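DUF305 domain-containing protein (Deinococcus radiodurans R1, PDB 3BT5) is of unknown function but belongs to a family grouped with the ferritin-like proteins and folds as a four-helix bundle. Local coordinates at residues L28-P33 / R109-H114; R55-Q60 / V142-G147. All blocks are in the same frame, centred on the assembly; numbering follows the deposited sequence. Where two conformers were deposited one is given.

Overall arrangement
Both contacts are buried in a bundle of four long helices, and the centre of each contact is about 8 Å from the centre of the chain. Interaction 1 joins helix 11-37 to helix 100-122. Interaction 2 joins helix 41-68 to helix 132-158. The segments alternate along the chain, so each contact ties a helix of the first hairpin to one of the second. Interaction 1 is the larger and is wholly apolar, and all four of its touching residues are buried. Interaction 2 is smaller and polar, made by two buried glutamines and the partly exposed Thr144. Their centres are about 14 Å apart. The two sites touch where Leu28 packs on Arg55 and Met58.

Interaction 1 of 2, residues L28-P33 / R109-H114; sequences LDLAAP and RLMIRH
The carbonyl O of Leu110 accepts a hydrogen bond from the backbone N of His114 at 2.9 Å, a helical bond in the same turn as Leu110 and Met111, which touch Leu30. This turn lies on helix 100-122 of a bundle of four long helices, consistent with the ferritin clan of its family. It runs almost antiparallel to segment 28-33 of helix 11-37, with the local axes 10.6 Å apart and at 163°. No hydrogen bond crosses between the segments, and the contact is apolar.

Leu30 contributes more buried surface than any other residue of the contact. Its side chain points at the partner helix and is shared between two residues. The CB of Met111 leaves its helix to one side. CG lies anti to the backbone N (chi1 -170°), and the chain then bends at chi2 and chi3. These bends bring Met111 CE to 3.8 Å from Leu30 CB. Met111 SD lies 4.0 Å from Leu30 CD1.

Other helices also touch this pair. Leu95 of helix 89-97 touches Leu30, and Met152 of helix 132-158 touches Met111. His114 bonds through NE2 to the backbone O of His23 on helix 11-37. The other methyl of Leu30, CD2, meets Leu110 CD1 at 4.2 Å.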
# COMPACT_ATOMS: atom_id res chain seq x y z
N LEU A 28 -3.89 2.46 4.60
CA LEU A 28 -4.61 2.76 5.83
C LEU A 28 -5.86 3.63 5.58
O LEU A 28 -6.90 3.40 6.20
CB LEU A 28 -3.65 3.42 6.84
CG LEU A 28 -2.68 2.57 7.67
CD1 LEU A 28 -2.25 1.24 7.09
CD2 LEU A 28 -1.47 3.38 8.18
N ASP A 29 -5.75 4.59 4.66
CA ASP A 29 -6.86 5.47 4.28
C ASP A 29 -7.96 4.66 3.58
O ASP A 29 -9.13 5.00 3.68
CB ASP A 29 -6.40 6.56 3.28
CG ASP A 29 -5.47 7.59 3.88
OD1 ASP A 29 -5.50 7.77 5.11
OD2 ASP A 29 -4.70 8.21 3.11
N LEU A 30 -7.56 3.64 2.83
CA LEU A 30 -8.53 2.80 2.15
C LEU A 30 -9.23 1.86 3.14
O LEU A 30 -10.42 1.57 3.01
CB LEU A 30 -7.86 2.01 1.03
CG LEU A 30 -7.27 2.81 -0.13
CD1 LEU A 30 -6.46 1.88 -1.03
CD2 LEU A 30 -8.38 3.48 -0.91
N ALA A 31 -8.48 1.35 4.12
CA ALA A 31 -9.07 0.39 5.06
C ALA A 31 -10.04 1.03 6.05
O ALA A 31 -11.01 0.40 6.50
CB ALA A 31 -7.96 -0.34 5.80
N ALA A 32 -9.76 2.27 6.45
CA ALA A 32 -10.54 2.93 7.49
C ALA A 32 -12.06 2.93 7.22
O ALA A 32 -12.85 2.53 8.10
CB ALA A 32 -10.02 4.35 7.75
N PRO A 33 -12.50 3.37 6.03
CA PRO A 33 -13.95 3.33 5.79
C PRO A 33 -14.58 1.93 5.81
O PRO A 33 -15.77 1.79 6.11
CB PRO A 33 -14.11 4.00 4.41
CG PRO A 33 -12.75 4.09 3.84
CD PRO A 33 -11.75 4.00 4.92
N ARG A 109 -11.12 -3.46 -5.38
CA ARG A 109 -10.52 -3.07 -6.65
C ARG A 109 -9.40 -2.05 -6.45
O ARG A 109 -8.34 -2.16 -7.08
CB ARG A 109 -11.58 -2.52 -7.60
CG ARG A 109 -12.59 -3.56 -8.04
CD ARG A 109 -13.43 -2.98 -9.12
NE ARG A 109 -14.39 -2.03 -8.58
CZ ARG A 109 -15.69 -2.31 -8.41
NH1 ARG A 109 -16.51 -1.41 -7.91
NH2 ARG A 109 -16.16 -3.51 -8.76
N LEU A 110 -9.63 -1.06 -5.60
CA LEU A 110 -8.62 -0.04 -5.38
C LEU A 110 -7.42 -0.62 -4.68
O LEU A 110 -6.29 -0.28 -5.02
CB LEU A 110 -9.19 1.12 -4.54
CG LEU A 110 -10.28 1.96 -5.24
CD1 LEU A 110 -10.88 2.92 -4.24
CD2 LEU A 110 -9.69 2.72 -6.46
N MET A 111 -7.63 -1.49 -3.69
CA MET A 111 -6.47 -2.03 -2.99
C MET A 111 -5.69 -2.99 -3.87
O MET A 111 -4.46 -3.04 -3.79
CB MET A 111 -6.90 -2.72 -1.69
CG MET A 111 -5.72 -3.08 -0.78
SD MET A 111 -4.97 -1.65 0.08
CE MET A 111 -6.24 -1.36 1.32
N ILE A 112 -6.37 -3.75 -4.73
CA ILE A 112 -5.63 -4.57 -5.68
C ILE A 112 -4.75 -3.73 -6.60
O ILE A 112 -3.58 -4.04 -6.79
CB ILE A 112 -6.58 -5.48 -6.52
CG1 ILE A 112 -7.19 -6.58 -5.64
CG2 ILE A 112 -5.85 -6.05 -7.76
CD1 ILE A 112 -8.45 -7.22 -6.27
N ARG A 113 -5.30 -2.65 -7.16
CA ARG A 113 -4.52 -1.84 -8.08
C ARG A 113 -3.35 -1.19 -7.34
O ARG A 113 -2.23 -1.09 -7.86
CB ARG A 113 -5.42 -0.79 -8.76
CG ARG A 113 -4.75 -0.04 -9.92
CD ARG A 113 -5.65 1.08 -10.44
NE ARG A 113 -5.89 2.08 -9.40
CZ ARG A 113 -6.89 2.95 -9.37
NH1 ARG A 113 -7.84 2.97 -10.30
NH2 ARG A 113 -6.95 3.80 -8.40
N HIS A 114 -3.63 -0.75 -6.12
CA HIS A 114 -2.63 -0.18 -5.24
C HIS A 114 -1.47 -1.16 -5.03
O HIS A 114 -0.28 -0.82 -5.21
CB HIS A 114 -3.33 0.18 -3.94
CG HIS A 114 -2.43 0.51 -2.80
ND1 HIS A 114 -1.80 -0.45 -2.05
CD2 HIS A 114 -2.09 1.72 -2.27
CE1 HIS A 114 -1.09 0.14 -1.10
NE2 HIS A 114 -1.25 1.45 -1.21

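Interaction 2 of 2, residues R55-Q60 / V142-G147; sequences REQMRQ and VVTQRG
A largely buried polar contact in the helix bundle, between helix 41-68 and helix 132-158, is built around Gln57 and Thr144. These two residues also have the nearest CA atoms of the two segments, 9.7 Å apart. Gln57 does most of the reaching. Its CG stands beside the backbone N (chi1 -74°), and the chain is extended beyond CG (chi2 170°). The amide is thus carried straight out from its helix toward the partner.

Thr144 comes from the opposite direction. Its side chain meets the nitrogen end of the Gln57 amide. Gln57 NE2 lies 3.3 Å from Thr144 OG1 and 3.6 Å from Thr144 CB. The methyl CG2 of Thr144 is next, 4.0 Å from Gln57 NE2.

Gln57 OE1 and Thr144 OG1 are hydrogen-bonded outside the two segments. The arrangement of four long helices, consistent with the ferritin clan of the family, brings helix 11-37 alongside, and His24 of that helix is hydrogen-bonded through NE2 to Gln57 OE1. This bond should help fix which way the Gln57 amide is turned. The hydroxyl of Thr144 bonds back to the backbone O of Gln140, one turn earlier in its own helix. The bond ties OG1 to the helix surface.

Gln145 adds a smaller touch. Its CB does not point at the partner segment, but the bend at chi2 brings the amide nearer Gln57. The two amide planes are 49° apart. The side chain also packs on His115, Ala118 and Val119 of helix 100-122. The closest atoms of the two glutamines are both oxygens, Gln57 OE1 and Gln145 OE1, 4.2 Å apart.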
# COMPACT_ATOMS: atom_id res chain seq x y z
N ARG A 55 1.36 -1.50 8.10
CA ARG A 55 2.00 -0.75 9.18
C ARG A 55 3.35 -1.34 9.61
O ARG A 55 4.29 -0.61 9.93
CB ARG A 55 1.05 -0.62 10.37
CG ARG A 55 -0.04 0.40 10.12
CD ARG A 55 -1.08 0.40 11.23
NE ARG A 55 -0.50 0.85 12.49
CZ ARG A 55 -1.22 1.17 13.56
NH1 ARG A 55 -2.55 1.14 13.49
NH2 ARG A 55 -0.62 1.55 14.69
N GLU A 56 3.46 -2.67 9.63
CA GLU A 56 4.72 -3.31 9.99
C GLU A 56 5.81 -2.89 9.01
O GLU A 56 6.93 -2.57 9.41
CB GLU A 56 4.57 -4.83 9.95
CG GLU A 56 5.83 -5.58 10.38
CD GLU A 56 5.76 -7.09 10.12
OE1 GLU A 56 4.67 -7.61 9.78
OE2 GLU A 56 6.81 -7.76 10.24
N GLN A 57 5.49 -2.85 7.73
CA GLN A 57 6.48 -2.43 6.77
C GLN A 57 6.76 -0.92 6.85
O GLN A 57 7.91 -0.49 6.65
CB GLN A 57 6.05 -2.86 5.37
CG GLN A 57 6.25 -4.38 5.23
CD GLN A 57 5.66 -5.00 4.00
OE1 GLN A 57 5.12 -4.31 3.13
NE2 GLN A 57 5.76 -6.33 3.90
N MET A 58 5.75 -0.12 7.17
CA MET A 58 5.98 1.31 7.37
C MET A 58 6.95 1.53 8.51
O MET A 58 7.82 2.40 8.41
CB MET A 58 4.67 2.04 7.66
CG MET A 58 3.77 2.03 6.42
SD MET A 58 2.12 2.72 6.80
CE MET A 58 2.53 4.46 6.95
N ARG A 59 6.81 0.79 9.61
CA ARG A 59 7.75 1.00 10.72
C ARG A 59 9.19 0.74 10.28
O ARG A 59 10.15 1.43 10.72
CB ARG A 59 7.38 0.09 11.89
CG ARG A 59 6.07 0.52 12.58
CD ARG A 59 5.88 -0.14 13.95
NE ARG A 59 5.91 -1.60 13.89
CZ ARG A 59 4.88 -2.37 13.56
NH1 ARG A 59 3.69 -1.84 13.25
NH2 ARG A 59 5.02 -3.70 13.57
N GLN A 60 9.38 -0.29 9.45
CA GLN A 60 10.72 -0.62 8.93
C GLN A 60 11.24 0.50 8.04
O GLN A 60 12.42 0.84 8.08
CB GLN A 60 10.68 -1.91 8.11
CG GLN A 60 10.36 -3.18 8.88
CD GLN A 60 10.45 -4.40 7.99
OE1 GLN A 60 11.46 -4.62 7.31
NE2 GLN A 60 9.38 -5.19 7.97
N VAL A 142 7.15 -7.42 -1.89
CA VAL A 142 6.61 -8.13 -3.04
C VAL A 142 5.81 -9.35 -2.57
O VAL A 142 4.70 -9.59 -3.01
CB VAL A 142 7.71 -8.52 -4.08
CG1 VAL A 142 7.17 -9.49 -5.16
CG2 VAL A 142 8.30 -7.29 -4.74
N VAL A 143 6.39 -10.12 -1.66
CA VAL A 143 5.73 -11.33 -1.17
C VAL A 143 4.38 -10.99 -0.52
O VAL A 143 3.35 -11.62 -0.79
CB VAL A 143 6.66 -12.08 -0.17
CG1 VAL A 143 5.91 -13.14 0.62
CG2 VAL A 143 7.79 -12.74 -0.93
N THR A 144 4.40 -10.00 0.37
CA THR A 144 3.21 -9.64 1.11
C THR A 144 2.14 -9.09 0.17
O THR A 144 0.94 -9.44 0.29
CB THR A 144 3.57 -8.65 2.22
OG1 THR A 144 4.46 -9.30 3.14
CG2 THR A 144 2.32 -8.19 2.97
N GLN A 145 2.54 -8.24 -0.77
CA GLN A 145 1.56 -7.62 -1.68
C GLN A 145 0.92 -8.71 -2.51
O GLN A 145 -0.29 -8.67 -2.74
CB GLN A 145 2.22 -6.67 -2.71
CG GLN A 145 2.95 -5.47 -2.25
CD GLN A 145 2.19 -4.77 -1.25
OE1 GLN A 145 2.45 -4.92 -0.05
NE2 GLN A 145 1.20 -3.97 -1.69
N ARG A 146 1.73 -9.64 -3.00
CA ARG A 146 1.20 -10.68 -3.87
C ARG A 146 0.26 -11.61 -3.11
O ARG A 146 -0.76 -12.03 -3.67
CB ARG A 146 2.34 -11.44 -4.57
CG ARG A 146 3.00 -10.66 -5.71
CD ARG A 146 4.15 -11.42 -6.39
NE ARG A 146 4.57 -10.77 -7.64
CZ ARG A 146 5.72 -11.01 -8.27
NH1 ARG A 146 6.59 -11.85 -7.74
NH2 ARG A 146 6.01 -10.37 -9.39
N GLY A 147 0.58 -11.92 -1.86
CA GLY A 147 -0.34 -12.72 -1.05
C GLY A 147 -1.67 -12.00 -0.88
O GLY A 147 -2.74 -12.59 -1.04